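Side-chain contacts in japanin (Rhipicephalus appendiculatus, PDB 4BOE), which binds cholesterol and modulates the host immune response, among other effects blocking dendritic cell differentiation from monocytes: residues P5-Q10 with V65-Y70; Y92-R95 with F101-L104; R43-V48 with D84-K89. One frame throughout, in Å; residues are numbered along the deposited sequence.

Contact 1. Residues P5-Q10 with V65-Y70; sequences PAINTQ and VKWEPY
Ala6 O rests against Val65 CG2 at 3.6 Å and shares Arg43 NH1 with Asn8 O, so this one nitrogen is hydrogen-bonded to two carbonyl oxygens. The site lies where the N-terminal segment of this lipocalin crosses one end of the beta-barrel, just ahead of strand 12-18. Arg43 NH2 bonds to Gln10 O, and the arginine therefore ties three carbonyls of residues 5-10 to strand 40-49. Within the segment, Asn8 N bonds to Pro5 O at 3.2 Å, which closes a turn; the side chains of Ala6 and Ile7 point toward residues 65-67.

No hydrogen bond joins the two segments directly; the rest of their contact is apolar. Ile7 contributes two branches. CG2, anti to the carbonyl carbon, meets Val65 CG2 at 4.2 Å and Trp67 CB at 4.1 Å. CG1 sits between the backbone N and the carbonyl carbon (chi1 58°) and carries CD1 out to the indole. The side chains of Ile7 and Trp67 cross at about a right angle.

Val65 is buried, with Val41 of strand 40-49 and Leu74 and Val76 of strand 73-78 also touching it. Ala6 belongs to the cholesterol pocket, and its methyl touches the sterol.

The Trp67 indole is held by its own polar group, since NE1 donates to Ser71 O. Over one face of the ring lies Pro69 CA, 4.1 Å above the plane and offset toward the rim. Ile7 does not stack on the indole: its CD1 stands at the ring edge, near the plane, 3.9 Å from Trp67 CE3.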
loop_
_atom_site.group_PDB
_atom_site.type_symbol
_atom_site.label_atom_id
_atom_site.label_comp_id
_atom_site.label_asym_id
_atom_site.label_seq_id
_atom_site.Cartn_x
_atom_site.Cartn_y
_atom_site.Cartn_z
ATOM N N PRO A 5 8.574 0.143 7.174
ATOM C CA PRO A 5 8.303 -0.834 6.108
ATOM C C PRO A 5 8.413 -0.379 4.624
ATOM O O PRO A 5 8.765 -1.217 3.769
ATOM C CB PRO A 5 6.891 -1.312 6.412
ATOM C CG PRO A 5 6.604 -0.892 7.736
ATOM C CD PRO A 5 7.379 0.326 8.014
ATOM N N ALA A 6 8.062 0.887 4.326
ATOM C CA ALA A 6 8.103 1.450 2.973
ATOM C C ALA A 6 9.475 1.359 2.296
ATOM O O ALA A 6 9.552 1.084 1.100
ATOM C CB ALA A 6 7.653 2.881 3.001
ATOM N N ILE A 7 10.561 1.543 3.072
ATOM C CA ILE A 7 11.950 1.485 2.565
ATOM C C ILE A 7 12.659 0.193 2.942
ATOM O O ILE A 7 13.848 0.037 2.674
ATOM C CB ILE A 7 12.719 2.746 3.012
ATOM C CG1 ILE A 7 12.730 2.911 4.576
ATOM C CG2 ILE A 7 12.089 3.968 2.356
ATOM C CD1 ILE A 7 13.882 3.544 5.086
ATOM N N ASN A 8 11.900 -0.776 3.449
ATOM C CA ASN A 8 12.374 -2.073 3.837
ATOM C C ASN A 8 12.098 -3.058 2.704
ATOM O O ASN A 8 11.381 -2.742 1.749
ATOM C CB ASN A 8 11.710 -2.529 5.148
ATOM C CG ASN A 8 12.607 -3.384 6.017
ATOM O OD1 ASN A 8 13.693 -3.766 5.618
ATOM N ND2 ASN A 8 12.160 -3.735 7.193
ATOM N N THR A 9 12.686 -4.242 2.811
ATOM C CA THR A 9 12.697 -5.260 1.764
ATOM C C THR A 9 11.573 -6.279 1.795
ATOM O O THR A 9 11.521 -7.140 0.906
ATOM C CB THR A 9 14.065 -5.958 1.787
ATOM O OG1 THR A 9 14.324 -6.457 3.104
ATOM C CG2 THR A 9 15.193 -5.026 1.381
ATOM N N GLN A 10 10.649 -6.180 2.739
ATOM C CA GLN A 10 9.510 -7.113 2.770
ATOM C C GLN A 10 8.369 -6.608 1.894
ATOM O O GLN A 10 8.154 -5.410 1.770
ATOM C CB GLN A 10 8.998 -7.331 4.199
ATOM C CG GLN A 10 9.823 -8.369 4.969
ATOM C CD GLN A 10 9.560 -9.811 4.559
ATOM O OE1 GLN A 10 8.477 -10.192 4.072
ATOM N NE2 GLN A 10 10.528 -10.662 4.810
ATOM N N VAL A 65 10.262 5.456 -3.642
ATOM C CA VAL A 65 9.924 6.088 -2.370
ATOM C C VAL A 65 11.162 6.542 -1.618
ATOM O O VAL A 65 12.202 5.884 -1.629
ATOM C CB VAL A 65 8.996 5.210 -1.460
ATOM C CG1 VAL A 65 7.693 4.908 -2.165
ATOM C CG2 VAL A 65 9.660 3.907 -1.070
ATOM N N LYS A 66 11.008 7.632 -0.906
ATOM C CA LYS A 66 12.041 8.210 -0.066
ATOM C C LYS A 66 11.445 8.511 1.305
ATOM O O LYS A 66 10.395 9.136 1.380
ATOM C CB LYS A 66 12.568 9.529 -0.678
ATOM C CG LYS A 66 13.812 10.087 -0.010
ATOM C CD LYS A 66 14.232 11.438 -0.533
ATOM C CE LYS A 66 13.282 12.550 -0.152
ATOM N NZ LYS A 66 13.889 13.899 -0.339
ATOM N N TRP A 67 12.153 8.135 2.382
ATOM C CA TRP A 67 11.771 8.507 3.744
ATOM C C TRP A 67 12.987 8.985 4.543
ATOM O O TRP A 67 13.883 8.201 4.817
ATOM C CB TRP A 67 11.084 7.368 4.472
ATOM C CG TRP A 67 10.667 7.720 5.868
ATOM C CD1 TRP A 67 9.769 8.681 6.246
ATOM C CD2 TRP A 67 11.144 7.114 7.078
ATOM N NE1 TRP A 67 9.638 8.689 7.618
ATOM C CE2 TRP A 67 10.449 7.718 8.150
ATOM C CE3 TRP A 67 12.185 6.213 7.370
ATOM C CZ2 TRP A 67 10.685 7.372 9.471
ATOM C CZ3 TRP A 67 12.447 5.905 8.695
ATOM C CH2 TRP A 67 11.693 6.475 9.725
ATOM N N GLU A 68 13.014 10.272 4.889
ATOM C CA GLU A 68 14.053 10.846 5.769
ATOM C C GLU A 68 13.693 10.398 7.218
ATOM O O GLU A 68 12.513 10.435 7.564
ATOM C CB GLU A 68 14.043 12.381 5.725
ATOM C CG GLU A 68 14.339 12.993 4.367
ATOM C CD GLU A 68 15.811 13.261 4.118
ATOM O OE1 GLU A 68 16.640 12.373 4.426
ATOM O OE2 GLU A 68 16.135 14.375 3.644
ATOM N N PRO A 69 14.673 9.998 8.050
ATOM C CA PRO A 69 14.364 9.556 9.430
ATOM C C PRO A 69 13.530 10.533 10.241
ATOM O O PRO A 69 13.733 11.762 10.202
ATOM C CB PRO A 69 15.736 9.306 10.038
ATOM C CG PRO A 69 16.587 8.908 8.862
ATOM C CD PRO A 69 16.094 9.750 7.717
ATOM N N TYR A 70 12.471 9.972 10.864
ATOM C CA TYR A 70 11.484 10.697 11.662
ATOM C C TYR A 70 10.661 11.678 10.863
ATOM O O TYR A 70 9.998 12.524 11.452
ATOM C CB TYR A 70 12.128 11.362 12.879
ATOM C CG TYR A 70 12.748 10.343 13.799
ATOM C CD1 TYR A 70 11.960 9.578 14.647
ATOM C CD2 TYR A 70 14.132 10.193 13.881
ATOM C CE1 TYR A 70 12.516 8.639 15.506
ATOM C CE2 TYR A 70 14.708 9.255 14.751
ATOM C CZ TYR A 70 13.892 8.473 15.553
ATOM O OH TYR A 70 14.401 7.533 16.421
#

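Contact 2. Residues Y92-R95 with F101-L104; sequences YFIR and FLLL. With CLR (cholesterol), chain C.
The beta hairpin of strands 91-98 and 101-106 forms part of the lipocalin barrel wall, and Tyr92 on it belongs to the cholesterol pocket. Ile94 and Leu104 are an antiparallel non-hydrogen-bonded pair. Their side chains lie side by side and point the same way, with Ile94 CG1 4.0 Å from Leu104 CD2. The other branch, Ile94 CG2, is anti to its own N and meets Leu102 CD1 at 4.0 Å.

Next to this pair, Arg95 N donates to Leu103 O at 2.9 Å. A CA-H...O contact also links Leu104 CA to Phe93 O, 3.3 Å apart. Arg95 CB lies 4.0 Å from Leu103 CD2. The arginine chain then bends at chi2 and chi3, and NH1 bonds to Ser105 OG.

Tyr92 CB meets Leu104 CD2 at 4.2 Å. Cholesterol C16 approaches the Tyr92 ring obliquely, 3.8 Å from OH. That hydroxyl accepts a hydrogen bond from Lys89 N, which is consistent with holding it next to the ligand.

Strands 73-78 and 114-118 flank the hairpin in the sheet. Helix 128-137 packs against Arg95, Phe101 and Leu103.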
loop_
_atom_site.group_PDB
_atom_site.type_symbol
_atom_site.label_atom_id
_atom_site.label_comp_id
_atom_site.label_asym_id
_atom_site.label_seq_id
_atom_site.Cartn_x
_atom_site.Cartn_y
_atom_site.Cartn_z
ATOM N N TYR A 92 2.686 11.337 0.973
ATOM C CA TYR A 92 1.692 10.785 1.872
ATOM C C TYR A 92 2.085 11.083 3.289
ATOM O O TYR A 92 3.261 11.132 3.606
ATOM C CB TYR A 92 1.585 9.267 1.702
ATOM C CG TYR A 92 0.895 8.883 0.425
ATOM C CD1 TYR A 92 -0.487 8.901 0.329
ATOM C CD2 TYR A 92 1.625 8.593 -0.722
ATOM C CE1 TYR A 92 -1.131 8.615 -0.866
ATOM C CE2 TYR A 92 0.990 8.336 -1.938
ATOM C CZ TYR A 92 -0.386 8.336 -1.999
ATOM O OH TYR A 92 -0.999 8.084 -3.185
ATOM N N PHE A 93 1.087 11.250 4.143
ATOM C CA PHE A 93 1.301 11.471 5.557
ATOM C C PHE A 93 1.398 10.094 6.220
ATOM O O PHE A 93 0.547 9.239 5.971
ATOM C CB PHE A 93 0.121 12.267 6.099
ATOM C CG PHE A 93 0.116 12.511 7.580
ATOM C CD1 PHE A 93 1.293 12.698 8.271
ATOM C CD2 PHE A 93 -1.069 12.622 8.271
ATOM C CE1 PHE A 93 1.284 12.945 9.636
ATOM C CE2 PHE A 93 -1.073 12.858 9.636
ATOM C CZ PHE A 93 0.102 13.018 10.308
ATOM N N ILE A 94 2.438 9.870 7.016
ATOM C CA ILE A 94 2.643 8.614 7.744
ATOM C C ILE A 94 1.942 8.775 9.093
ATOM O O ILE A 94 2.395 9.549 9.944
ATOM C CB ILE A 94 4.151 8.284 7.938
ATOM C CG1 ILE A 94 4.832 8.132 6.563
ATOM C CG2 ILE A 94 4.298 6.993 8.779
ATOM C CD1 ILE A 94 6.344 8.328 6.588
ATOM N N ARG A 95 0.844 8.044 9.295
ATOM C CA ARG A 95 0.094 8.149 10.537
ATOM C C ARG A 95 0.840 7.389 11.585
ATOM O O ARG A 95 1.199 7.948 12.617
ATOM C CB ARG A 95 -1.353 7.623 10.395
ATOM C CG ARG A 95 -2.141 8.251 9.294
ATOM C CD ARG A 95 -2.083 9.745 9.321
ATOM N NE ARG A 95 -2.792 10.338 10.457
ATOM C CZ ARG A 95 -4.018 10.853 10.432
ATOM N NH1 ARG A 95 -4.747 10.802 9.331
ATOM N NH2 ARG A 95 -4.540 11.397 11.529
ATOM N N PHE A 101 3.571 -3.149 9.631
ATOM C CA PHE A 101 2.422 -2.406 9.112
ATOM C C PHE A 101 2.744 -0.933 8.895
ATOM O O PHE A 101 3.663 -0.387 9.487
ATOM C CB PHE A 101 1.135 -2.600 9.938
ATOM C CG PHE A 101 0.995 -1.638 11.085
ATOM C CD1 PHE A 101 0.433 -0.389 10.895
ATOM C CD2 PHE A 101 1.500 -1.950 12.342
ATOM C CE1 PHE A 101 0.416 0.544 11.918
ATOM C CE2 PHE A 101 1.457 -1.017 13.374
ATOM C CZ PHE A 101 0.925 0.224 13.152
ATOM N N LEU A 102 1.998 -0.326 7.977
ATOM C CA LEU A 102 2.118 1.066 7.643
ATOM C C LEU A 102 0.735 1.645 7.364
ATOM O O LEU A 102 -0.049 1.048 6.617
ATOM C CB LEU A 102 3.034 1.173 6.409
ATOM C CG LEU A 102 3.252 2.548 5.841
ATOM C CD1 LEU A 102 3.963 3.475 6.866
ATOM C CD2 LEU A 102 4.017 2.460 4.545
ATOM N N LEU A 103 0.440 2.801 7.954
ATOM C CA LEU A 103 -0.841 3.475 7.738
ATOM C C LEU A 103 -0.548 4.864 7.158
ATOM O O LEU A 103 0.077 5.683 7.828
ATOM C CB LEU A 103 -1.626 3.572 9.063
ATOM C CG LEU A 103 -2.993 4.227 9.006
ATOM C CD1 LEU A 103 -3.932 3.470 8.083
ATOM C CD2 LEU A 103 -3.598 4.294 10.406
ATOM N N LEU A 104 -0.981 5.097 5.907
ATOM C CA LEU A 104 -0.771 6.329 5.158
ATOM C C LEU A 104 -2.042 7.111 4.951
ATOM O O LEU A 104 -3.092 6.512 4.806
ATOM C CB LEU A 104 -0.202 6.001 3.762
ATOM C CG LEU A 104 1.098 5.277 3.684
ATOM C CD1 LEU A 104 1.455 5.003 2.192
ATOM C CD2 LEU A 104 2.197 6.053 4.399
HETATM C C1 CLR C . -5.713 0.217 -5.444
HETATM C C2 CLR C . -7.143 -0.222 -5.747
HETATM C C3 CLR C . -8.009 -0.184 -4.506
HETATM C C4 CLR C . -7.990 1.200 -3.890
HETATM C C5 CLR C . -6.588 1.726 -3.664
HETATM C C6 CLR C . -6.250 2.241 -2.488
HETATM C C7 CLR C . -4.901 2.788 -2.143
HETATM C C8 CLR C . -4.051 3.065 -3.377
HETATM C C9 CLR C . -4.158 1.875 -4.358
HETATM C C10 CLR C . -5.622 1.632 -4.847
HETATM C C11 CLR C . -3.146 1.988 -5.512
HETATM C C12 CLR C . -1.716 2.263 -5.048
HETATM C C13 CLR C . -1.610 3.503 -4.142
HETATM C C14 CLR C . -2.593 3.276 -2.975
HETATM C C15 CLR C . -2.237 4.392 -1.985
HETATM C C16 CLR C . -0.711 4.447 -2.069
HETATM C C17 CLR C . -0.301 3.645 -3.329
HETATM C C18 CLR C . -1.914 4.784 -4.945
HETATM C C19 CLR C . -6.062 2.659 -5.915
HETATM C C20 CLR C . 0.959 4.214 -4.008
HETATM C C21 CLR C . 1.389 3.412 -5.245
HETATM C C22 CLR C . 2.121 4.331 -3.005
HETATM C C23 CLR C . 2.401 3.093 -2.118
HETATM C C24 CLR C . 3.564 3.311 -1.198
HETATM C C25 CLR C . 3.872 2.318 -0.099
HETATM C C26 CLR C . 2.994 1.118 0.149
HETATM C C27 CLR C . 5.332 2.050 0.169
HETATM O O1 CLR C . -9.360 -0.490 -4.877
#

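Contact 3. Residues R43-V48 with D84-K89; sequences RSLIYV and DNLGAK. With CLR (cholesterol), chain C.
Leu86 reaches from the loop after helix 80-85 across to strand 40-49 of the lipocalin barrel, and its side chain helps line the cholesterol pocket. Its CB touches the sterol first, 4.2 Å from cholesterol C11. CG is anti to the carbonyl carbon (chi1 -66°), and the chain then extends (chi2 166°) to bring CD1 against both Leu45 and Tyr47.

That methyl meets Leu45 tip to tip. The distance from Leu86 CD1 to Leu45 CD2 is 3.3 Å, tighter than a usual carbon contact, so its exact value is doubtful. The same CD1 lies 3.7 Å from Tyr47 CE1, and the phenol is oblique to it. Tyr47 CZ and OH follow, each 4.0 Å from Leu86 CD1. Tyr47 comes from the opposite direction, and Tyr81 of helix 80-85 also touches it.

Leu45 faces the ligand as well: its CD1 is 4.0 Å from cholesterol C12. Val82 of helix 80-85 and Phe63 of strand 59-66 pack against this leucine. The ligand is also hydrogen-bonded to Glu23 N. The backbone of the loop continues the wall, with Ala88 CA 3.9 Å from cholesterol C18 and Leu86 O 3.6 Å from the same methyl.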
loop_
_atom_site.group_PDB
_atom_site.type_symbol
_atom_site.label_atom_id
_atom_site.label_comp_id
_atom_site.label_asym_id
_atom_site.label_seq_id
_atom_site.Cartn_x
_atom_site.Cartn_y
_atom_site.Cartn_z
ATOM N N ARG A 43 10.225 0.195 -5.848
ATOM C CA ARG A 43 9.324 -0.896 -5.554
ATOM C C ARG A 43 8.400 -1.097 -6.770
ATOM O O ARG A 43 8.177 -0.180 -7.561
ATOM C CB ARG A 43 8.444 -0.587 -4.330
ATOM C CG ARG A 43 9.139 -0.061 -3.066
ATOM C CD ARG A 43 8.097 0.043 -1.920
ATOM N NE ARG A 43 7.669 -1.295 -1.535
ATOM C CZ ARG A 43 8.246 -2.084 -0.640
ATOM N NH1 ARG A 43 9.243 -1.632 0.110
ATOM N NH2 ARG A 43 7.786 -3.316 -0.438
ATOM N N SER A 44 7.833 -2.267 -6.871
ATOM C CA SER A 44 6.807 -2.544 -7.871
ATOM C C SER A 44 5.429 -2.404 -7.230
ATOM O O SER A 44 5.303 -2.514 -6.020
ATOM C CB SER A 44 6.952 -3.962 -8.412
ATOM O OG SER A 44 6.723 -4.909 -7.385
ATOM N N LEU A 45 4.411 -2.125 -8.041
ATOM C CA LEU A 45 3.025 -2.124 -7.642
ATOM C C LEU A 45 2.426 -3.268 -8.449
ATOM O O LEU A 45 2.463 -3.231 -9.665
ATOM C CB LEU A 45 2.347 -0.796 -7.947
ATOM C CG LEU A 45 0.879 -0.708 -7.535
ATOM C CD1 LEU A 45 0.701 -0.798 -6.025
ATOM C CD2 LEU A 45 0.314 0.553 -8.027
ATOM N N ILE A 46 1.985 -4.321 -7.777
ATOM C CA ILE A 46 1.454 -5.533 -8.370
ATOM C C ILE A 46 -0.042 -5.632 -8.044
ATOM O O ILE A 46 -0.457 -5.363 -6.922
ATOM C CB ILE A 46 2.212 -6.768 -7.816
ATOM C CG1 ILE A 46 3.737 -6.664 -7.976
ATOM C CG2 ILE A 46 1.708 -8.079 -8.420
ATOM C CD1 ILE A 46 4.210 -6.514 -9.400
ATOM N N TYR A 47 -0.835 -6.051 -9.017
ATOM C CA TYR A 47 -2.282 -6.245 -8.821
ATOM C C TYR A 47 -2.850 -7.082 -9.927
ATOM O O TYR A 47 -2.162 -7.373 -10.894
ATOM C CB TYR A 47 -3.021 -4.904 -8.717
ATOM C CG TYR A 47 -2.877 -4.006 -9.917
ATOM C CD1 TYR A 47 -1.749 -3.214 -10.085
ATOM C CD2 TYR A 47 -3.889 -3.914 -10.871
ATOM C CE1 TYR A 47 -1.604 -2.388 -11.202
ATOM C CE2 TYR A 47 -3.763 -3.090 -11.978
ATOM C CZ TYR A 47 -2.627 -2.307 -12.131
ATOM O OH TYR A 47 -2.484 -1.498 -13.232
ATOM N N VAL A 48 -4.072 -7.508 -9.763
ATOM C CA VAL A 48 -4.802 -8.192 -10.818
ATOM C C VAL A 48 -5.965 -7.285 -11.265
ATOM O O VAL A 48 -6.592 -6.620 -10.455
ATOM C CB VAL A 48 -5.268 -9.649 -10.487
ATOM C CG1 VAL A 48 -4.081 -10.517 -10.112
ATOM C CG2 VAL A 48 -6.320 -9.688 -9.396
ATOM N N ASP A 84 -1.173 8.219 -13.565
ATOM C CA ASP A 84 -2.315 8.400 -14.463
ATOM C C ASP A 84 -3.535 7.515 -14.065
ATOM O O ASP A 84 -4.661 8.009 -14.004
ATOM C CB ASP A 84 -1.863 8.069 -15.926
ATOM C CG ASP A 84 -2.823 8.383 -17.060
ATOM O OD1 ASP A 84 -3.847 9.053 -16.804
ATOM O OD2 ASP A 84 -2.516 7.998 -18.224
ATOM N N ASN A 85 -3.315 6.233 -13.816
ATOM C CA ASN A 85 -4.413 5.276 -13.588
ATOM C C ASN A 85 -4.751 4.861 -12.136
ATOM O O ASN A 85 -5.876 4.428 -11.905
ATOM C CB ASN A 85 -4.101 4.001 -14.396
ATOM C CG ASN A 85 -4.293 4.194 -15.910
ATOM O OD1 ASN A 85 -5.253 4.819 -16.367
ATOM N ND2 ASN A 85 -3.347 3.766 -16.716
ATOM N N LEU A 86 -3.801 4.902 -11.192
ATOM C CA LEU A 86 -4.057 4.452 -9.826
ATOM C C LEU A 86 -4.056 5.589 -8.822
ATOM O O LEU A 86 -4.214 5.350 -7.631
ATOM C CB LEU A 86 -3.056 3.331 -9.483
ATOM C CG LEU A 86 -3.259 2.061 -10.324
ATOM C CD1 LEU A 86 -2.131 1.169 -10.218
ATOM C CD2 LEU A 86 -4.524 1.313 -9.928
ATOM N N GLY A 87 -3.969 6.832 -9.309
ATOM C CA GLY A 87 -4.073 8.037 -8.506
ATOM C C GLY A 87 -2.937 8.269 -7.524
ATOM O O GLY A 87 -3.170 8.947 -6.540
ATOM N N ALA A 88 -1.736 7.710 -7.754
ATOM C CA ALA A 88 -0.630 7.925 -6.811
ATOM C C ALA A 88 -0.249 9.420 -6.709
ATOM O O ALA A 88 -0.145 10.109 -7.728
ATOM C CB ALA A 88 0.584 7.110 -7.202
ATOM N N LYS A 89 -0.064 9.903 -5.464
ATOM C CA LYS A 89 0.302 11.285 -5.143
ATOM C C LYS A 89 1.815 11.376 -4.920
ATOM O O LYS A 89 2.456 10.343 -4.681
ATOM C CB LYS A 89 -0.417 11.727 -3.864
ATOM C CG LYS A 89 -1.923 11.566 -3.892
ATOM C CD LYS A 89 -2.587 12.393 -4.971
ATOM C CE LYS A 89 -4.091 12.414 -4.853
ATOM N NZ LYS A 89 -4.751 11.785 -6.036
HETATM C C1 CLR C . -5.713 0.217 -5.444
HETATM C C2 CLR C . -7.143 -0.222 -5.747
HETATM C C3 CLR C . -8.009 -0.184 -4.506
HETATM C C4 CLR C . -7.990 1.200 -3.890
HETATM C C5 CLR C . -6.588 1.726 -3.664
HETATM C C6 CLR C . -6.250 2.241 -2.488
HETATM C C7 CLR C . -4.901 2.788 -2.143
HETATM C C8 CLR C . -4.051 3.065 -3.377
HETATM C C9 CLR C . -4.158 1.875 -4.358
HETATM C C10 CLR C . -5.622 1.632 -4.847
HETATM C C11 CLR C . -3.146 1.988 -5.512
HETATM C C12 CLR C . -1.716 2.263 -5.048
HETATM C C13 CLR C . -1.610 3.503 -4.142
HETATM C C14 CLR C . -2.593 3.276 -2.975
HETATM C C15 CLR C . -2.237 4.392 -1.985
HETATM C C16 CLR C . -0.711 4.447 -2.069
HETATM C C17 CLR C . -0.301 3.645 -3.329
HETATM C C18 CLR C . -1.914 4.784 -4.945
HETATM C C19 CLR C . -6.062 2.659 -5.915
HETATM C C20 CLR C . 0.959 4.214 -4.008
HETATM C C21 CLR C . 1.389 3.412 -5.245
HETATM C C22 CLR C . 2.121 4.331 -3.005
HETATM C C23 CLR C . 2.401 3.093 -2.118
HETATM C C24 CLR C . 3.564 3.311 -1.198
HETATM C C25 CLR C . 3.872 2.318 -0.099
HETATM C C26 CLR C . 2.994 1.118 0.149
HETATM C C27 CLR C . 5.332 2.050 0.169
HETATM O O1 CLR C . -9.360 -0.490 -4.877
#

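In the fold
All three contacts reach the same curled antiparallel sheet. Contacts 1 and 2 have centres about 11 Å apart and touch through Trp67 CD1 and Ile94 CD1 (3.5 Å). Contact 3 is about 17 Å from contact 1 and 16 Å from contact 2, centre to centre. Contacts 2 and 3 lie on opposite sides of the chain's centre, and cholesterol touches both. Along the chain, contacts 1 and 3 cross, because their segments alternate, and contact 2 follows both. Strands 40-49 and 59-66, neighbours in the sheet, join contacts 3 and 1. Each contact supplies at least one residue of the pocket, so distant parts of the sequence together enclose one sterol.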